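Local coordinates for protein R.MvaI (Kocuria varians, PDB 2OA9) that is a monomeric restriction endonuclease of the MvaI/BcnI family that recognises its DNA target asymmetrically and probably cuts it with the help of metal ions, at residues F73-A83 with S147-Q158. Sequence-based numbering, arbitrary orientation.
Sequences FTKSPTNPRGA and SVYWSFDSLQNQ
Asn79 and Tyr149 pair backbone to backbone as a single antiparallel hydrogen-bonded bridge: Tyr149 N donates to Asn79 O at 3.0 Å, and Asn79 N returns a bond to Tyr149 O. That carbonyl also takes a weak bond from Thr78 N, and with Thr78 and Asn79 of the loop both facing Tyr149, this is a classic beta bulge. CG of Asn79, anti to the backbone N (chi1 174°), brings the amide beside the Tyr149 ring, and the turn about chi2 lays it nearly parallel, 14° apart; CB sits over the ring face, 3.5 Å from its centroid, and ND2 gives Ser147 O a weak bond. An alanine in place of Tyr149 removes the ring, so Asn79 CB would probably lose its CH-pi partner and the amide be freer to turn. Beyond the bulge, Thr78 OG1 accepts an almost straight bond (172°) from Ser151 N, 2.8 Å away. Ser151 OG in turn caps helix 152-162 by accepting from Ser154 N. A water accepts from Lys75 NZ and also bonds Thr78 OG1; the same ammonium donates to Ser76 O. The indole spends its N-H on the loop: Trp150 NE1 reaches Lys75 O at 2.9 Å within the ring plane, though from above the carbonyl plane, while Pro77 CA packs over the five-membered ring. Farther along, Gln158 CB rests on the Phe73 ring face, 3.7 Å from its centroid, and Phe232 of strand 225-235 stacks with that ring. A single antiparallel bridge with a classic bulge thus ties the loop after strand 69-74 to an outermost strand of the three-stranded antiparallel sheet, just before a serine-capped helix.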
loop_
_atom_site.group_PDB
_atom_site.type_symbol
_atom_site.label_atom_id
_atom_site.label_comp_id
_atom_site.label_asym_id
_atom_site.label_seq_id
_atom_site.Cartn_x
_atom_site.Cartn_y
_atom_site.Cartn_z
ATOM N N PHE A 73 -1.601 1.582 4.005
ATOM C CA PHE A 73 -1.789 2.000 5.392
ATOM C C PHE A 73 -2.244 0.819 6.211
ATOM O O PHE A 73 -2.629 -0.212 5.678
ATOM C CB PHE A 73 -2.809 3.162 5.488
ATOM C CG PHE A 73 -4.194 2.833 4.953
ATOM C CD1 PHE A 73 -5.144 2.220 5.724
ATOM C CD2 PHE A 73 -4.523 3.151 3.649
ATOM C CE1 PHE A 73 -6.421 1.946 5.234
ATOM C CE2 PHE A 73 -5.768 2.829 3.132
ATOM C CZ PHE A 73 -6.726 2.224 3.926
ATOM N N THR A 74 -2.232 0.987 7.525
ATOM C CA THR A 74 -2.789 0.030 8.463
ATOM C C THR A 74 -3.898 0.732 9.235
ATOM O O THR A 74 -3.800 1.944 9.557
ATOM C CB THR A 74 -1.710 -0.534 9.447
ATOM O OG1 THR A 74 -1.051 0.541 10.136
ATOM C CG2 THR A 74 -0.612 -1.236 8.717
ATOM N N LYS A 75 -4.966 -0.004 9.521
ATOM C CA LYS A 75 -6.105 0.557 10.228
ATOM C C LYS A 75 -7.025 -0.540 10.694
ATOM O O LYS A 75 -7.478 -1.366 9.878
ATOM C CB LYS A 75 -6.879 1.563 9.359
ATOM C CG LYS A 75 -8.132 2.213 9.997
ATOM C CD LYS A 75 -7.749 3.199 11.075
ATOM C CE LYS A 75 -8.993 3.840 11.643
ATOM N NZ LYS A 75 -9.738 2.897 12.526
ATOM N N SER A 76 -7.303 -0.493 11.997
ATOM C CA SER A 76 -8.256 -1.379 12.642
ATOM C C SER A 76 -9.695 -1.059 12.277
ATOM O O SER A 76 -10.008 0.066 11.930
ATOM C CB SER A 76 -8.094 -1.317 14.161
ATOM O OG SER A 76 -6.925 -2.012 14.561
ATOM N N PRO A 77 -10.581 -2.048 12.349
ATOM C CA PRO A 77 -11.997 -1.794 12.069
ATOM C C PRO A 77 -12.644 -0.623 12.857
ATOM O O PRO A 77 -12.298 -0.305 14.016
ATOM C CB PRO A 77 -12.659 -3.139 12.391
ATOM C CG PRO A 77 -11.631 -4.116 12.159
ATOM C CD PRO A 77 -10.357 -3.459 12.645
ATOM N N THR A 78 -13.522 0.072 12.180
ATOM C CA THR A 78 -14.331 1.120 12.816
ATOM C C THR A 78 -15.244 0.505 13.887
ATOM O O THR A 78 -15.444 1.111 14.956
ATOM C CB THR A 78 -15.210 1.771 11.748
ATOM O OG1 THR A 78 -14.386 2.407 10.778
ATOM C CG2 THR A 78 -16.087 2.958 12.325
ATOM N N ASN A 79 -15.814 -0.666 13.576
ATOM C CA ASN A 79 -16.916 -1.293 14.330
ATOM C C ASN A 79 -16.801 -2.783 14.368
ATOM O O ASN A 79 -16.380 -3.395 13.390
ATOM C CB ASN A 79 -18.267 -0.978 13.640
ATOM C CG ASN A 79 -19.491 -1.721 14.285
ATOM O OD1 ASN A 79 -20.141 -1.204 15.208
ATOM N ND2 ASN A 79 -19.803 -2.929 13.787
ATOM N N PRO A 80 -17.204 -3.434 15.439
ATOM C CA PRO A 80 -17.517 -2.804 16.728
ATOM C C PRO A 80 -16.247 -2.384 17.420
ATOM O O PRO A 80 -15.167 -2.679 16.942
ATOM C CB PRO A 80 -18.148 -3.960 17.503
ATOM C CG PRO A 80 -17.591 -5.187 16.920
ATOM C CD PRO A 80 -17.478 -4.880 15.457
ATOM N N ARG A 81 -16.385 -1.738 18.568
ATOM C CA ARG A 81 -15.230 -1.505 19.432
ATOM C C ARG A 81 -14.610 -2.852 19.815
ATOM O O ARG A 81 -15.313 -3.843 20.048
ATOM C CB ARG A 81 -15.650 -0.709 20.676
ATOM N N GLY A 82 -13.288 -2.895 19.832
ATOM C CA GLY A 82 -12.609 -4.131 20.201
ATOM C C GLY A 82 -12.796 -5.239 19.176
ATOM O O GLY A 82 -12.664 -6.430 19.510
ATOM N N ALA A 83 -13.105 -4.865 17.929
ATOM C CA ALA A 83 -13.270 -5.843 16.867
ATOM C C ALA A 83 -12.076 -6.804 16.730
ATOM O O ALA A 83 -12.286 -7.992 16.545
ATOM C CB ALA A 83 -13.493 -5.168 15.566
ATOM N N SER A 147 -20.632 -8.223 10.789
ATOM C CA SER A 147 -20.696 -7.050 11.659
ATOM C C SER A 147 -19.472 -6.177 11.704
ATOM O O SER A 147 -19.593 -4.964 12.014
ATOM C CB SER A 147 -21.089 -7.470 13.078
ATOM O OG SER A 147 -20.038 -8.174 13.722
ATOM N N VAL A 148 -18.312 -6.739 11.412
ATOM C CA VAL A 148 -17.058 -6.025 11.507
ATOM C C VAL A 148 -16.869 -5.192 10.243
ATOM O O VAL A 148 -17.030 -5.704 9.122
ATOM C CB VAL A 148 -15.866 -7.013 11.737
ATOM C CG1 VAL A 148 -14.586 -6.261 11.677
ATOM C CG2 VAL A 148 -16.006 -7.758 13.089
ATOM N N TYR A 149 -16.567 -3.900 10.407
ATOM C CA TYR A 149 -16.439 -3.026 9.239
ATOM C C TYR A 149 -15.520 -1.875 9.468
ATOM O O TYR A 149 -15.218 -1.526 10.602
ATOM C CB TYR A 149 -17.814 -2.523 8.722
ATOM C CG TYR A 149 -18.558 -1.512 9.591
ATOM C CD1 TYR A 149 -18.138 -0.198 9.690
ATOM C CD2 TYR A 149 -19.726 -1.875 10.230
ATOM C CE1 TYR A 149 -18.855 0.733 10.434
ATOM C CE2 TYR A 149 -20.452 -0.961 10.984
ATOM C CZ TYR A 149 -20.009 0.334 11.085
ATOM O OH TYR A 149 -20.742 1.181 11.887
ATOM N N TRP A 150 -15.095 -1.295 8.362
ATOM C CA TRP A 150 -14.330 -0.047 8.297
ATOM C C TRP A 150 -15.210 0.953 7.615
ATOM O O TRP A 150 -15.702 0.687 6.521
ATOM C CB TRP A 150 -13.049 -0.206 7.435
ATOM C CG TRP A 150 -12.007 -1.126 7.957
ATOM C CD1 TRP A 150 -10.883 -0.778 8.646
ATOM C CD2 TRP A 150 -11.969 -2.549 7.830
ATOM N NE1 TRP A 150 -10.132 -1.887 8.939
ATOM C CE2 TRP A 150 -10.794 -3.001 8.479
ATOM C CE3 TRP A 150 -12.822 -3.502 7.262
ATOM C CZ2 TRP A 150 -10.469 -4.352 8.555
ATOM C CZ3 TRP A 150 -12.494 -4.825 7.329
ATOM C CH2 TRP A 150 -11.318 -5.249 7.970
ATOM N N SER A 151 -15.447 2.109 8.210
ATOM C CA SER A 151 -16.195 3.122 7.489
ATOM C C SER A 151 -15.421 3.721 6.331
ATOM O O SER A 151 -14.185 3.802 6.375
ATOM C CB SER A 151 -16.585 4.265 8.449
ATOM O OG SER A 151 -15.433 4.914 8.959
ATOM N N PHE A 152 -16.121 4.174 5.299
ATOM C CA PHE A 152 -15.446 4.858 4.203
ATOM C C PHE A 152 -14.693 6.089 4.727
ATOM O O PHE A 152 -13.612 6.381 4.254
ATOM C CB PHE A 152 -16.432 5.341 3.125
ATOM C CG PHE A 152 -16.875 4.294 2.099
ATOM C CD1 PHE A 152 -17.455 4.697 0.902
ATOM C CD2 PHE A 152 -16.728 2.946 2.329
ATOM C CE1 PHE A 152 -17.880 3.770 -0.034
ATOM C CE2 PHE A 152 -17.173 2.024 1.416
ATOM C CZ PHE A 152 -17.734 2.421 0.227
ATOM N N ASP A 153 -15.265 6.814 5.688
ATOM C CA ASP A 153 -14.610 8.027 6.186
ATOM C C ASP A 153 -13.288 7.714 6.873
ATOM O O ASP A 153 -12.329 8.465 6.732
ATOM C CB ASP A 153 -15.553 8.796 7.138
ATOM C CG ASP A 153 -16.671 9.496 6.387
ATOM O OD1 ASP A 153 -17.584 10.047 7.039
ATOM O OD2 ASP A 153 -16.718 9.533 5.135
ATOM N N SER A 154 -13.225 6.600 7.591
ATOM C CA SER A 154 -11.995 6.200 8.248
ATOM C C SER A 154 -10.922 5.893 7.217
ATOM O O SER A 154 -9.761 6.224 7.416
ATOM C CB SER A 154 -12.204 5.025 9.198
ATOM O OG SER A 154 -12.368 3.769 8.547
ATOM N N LEU A 155 -11.324 5.230 6.144
ATOM C CA LEU A 155 -10.383 4.842 5.104
ATOM C C LEU A 155 -9.923 6.060 4.349
ATOM O O LEU A 155 -8.755 6.176 4.022
ATOM C CB LEU A 155 -11.012 3.810 4.154
ATOM C CG LEU A 155 -11.384 2.493 4.839
ATOM C CD1 LEU A 155 -12.092 1.634 3.811
ATOM C CD2 LEU A 155 -10.211 1.768 5.474
ATOM N N GLN A 156 -10.841 6.984 4.095
ATOM C CA GLN A 156 -10.503 8.261 3.485
ATOM C C GLN A 156 -9.477 9.043 4.304
ATOM O O GLN A 156 -8.513 9.574 3.747
ATOM C CB GLN A 156 -11.751 9.110 3.324
ATOM C CG GLN A 156 -11.480 10.417 2.612
ATOM C CD GLN A 156 -12.467 10.646 1.498
ATOM O OE1 GLN A 156 -12.220 10.242 0.371
ATOM N NE2 GLN A 156 -13.612 11.258 1.818
ATOM N N ASN A 157 -9.662 9.053 5.622
ATOM C CA ASN A 157 -8.758 9.728 6.527
ATOM C C ASN A 157 -7.366 9.095 6.495
ATOM O O ASN A 157 -6.388 9.812 6.496
ATOM C CB ASN A 157 -9.315 9.722 7.963
ATOM C CG ASN A 157 -8.336 10.288 8.965
ATOM O OD1 ASN A 157 -7.833 9.576 9.836
ATOM N ND2 ASN A 157 -8.062 11.595 8.848
ATOM N N GLN A 158 -7.285 7.763 6.431
ATOM C CA GLN A 158 -6.011 7.077 6.318
ATOM C C GLN A 158 -5.289 7.434 5.038
ATOM O O GLN A 158 -4.062 7.689 5.028
ATOM C CB GLN A 158 -6.230 5.566 6.350
ATOM C CG GLN A 158 -6.571 5.067 7.702
ATOM C CD GLN A 158 -5.464 5.357 8.676
ATOM O OE1 GLN A 158 -4.352 4.850 8.520
ATOM N NE2 GLN A 158 -5.738 6.233 9.648
HETATM O O HOH W 1 -11.513 2.226 10.330
#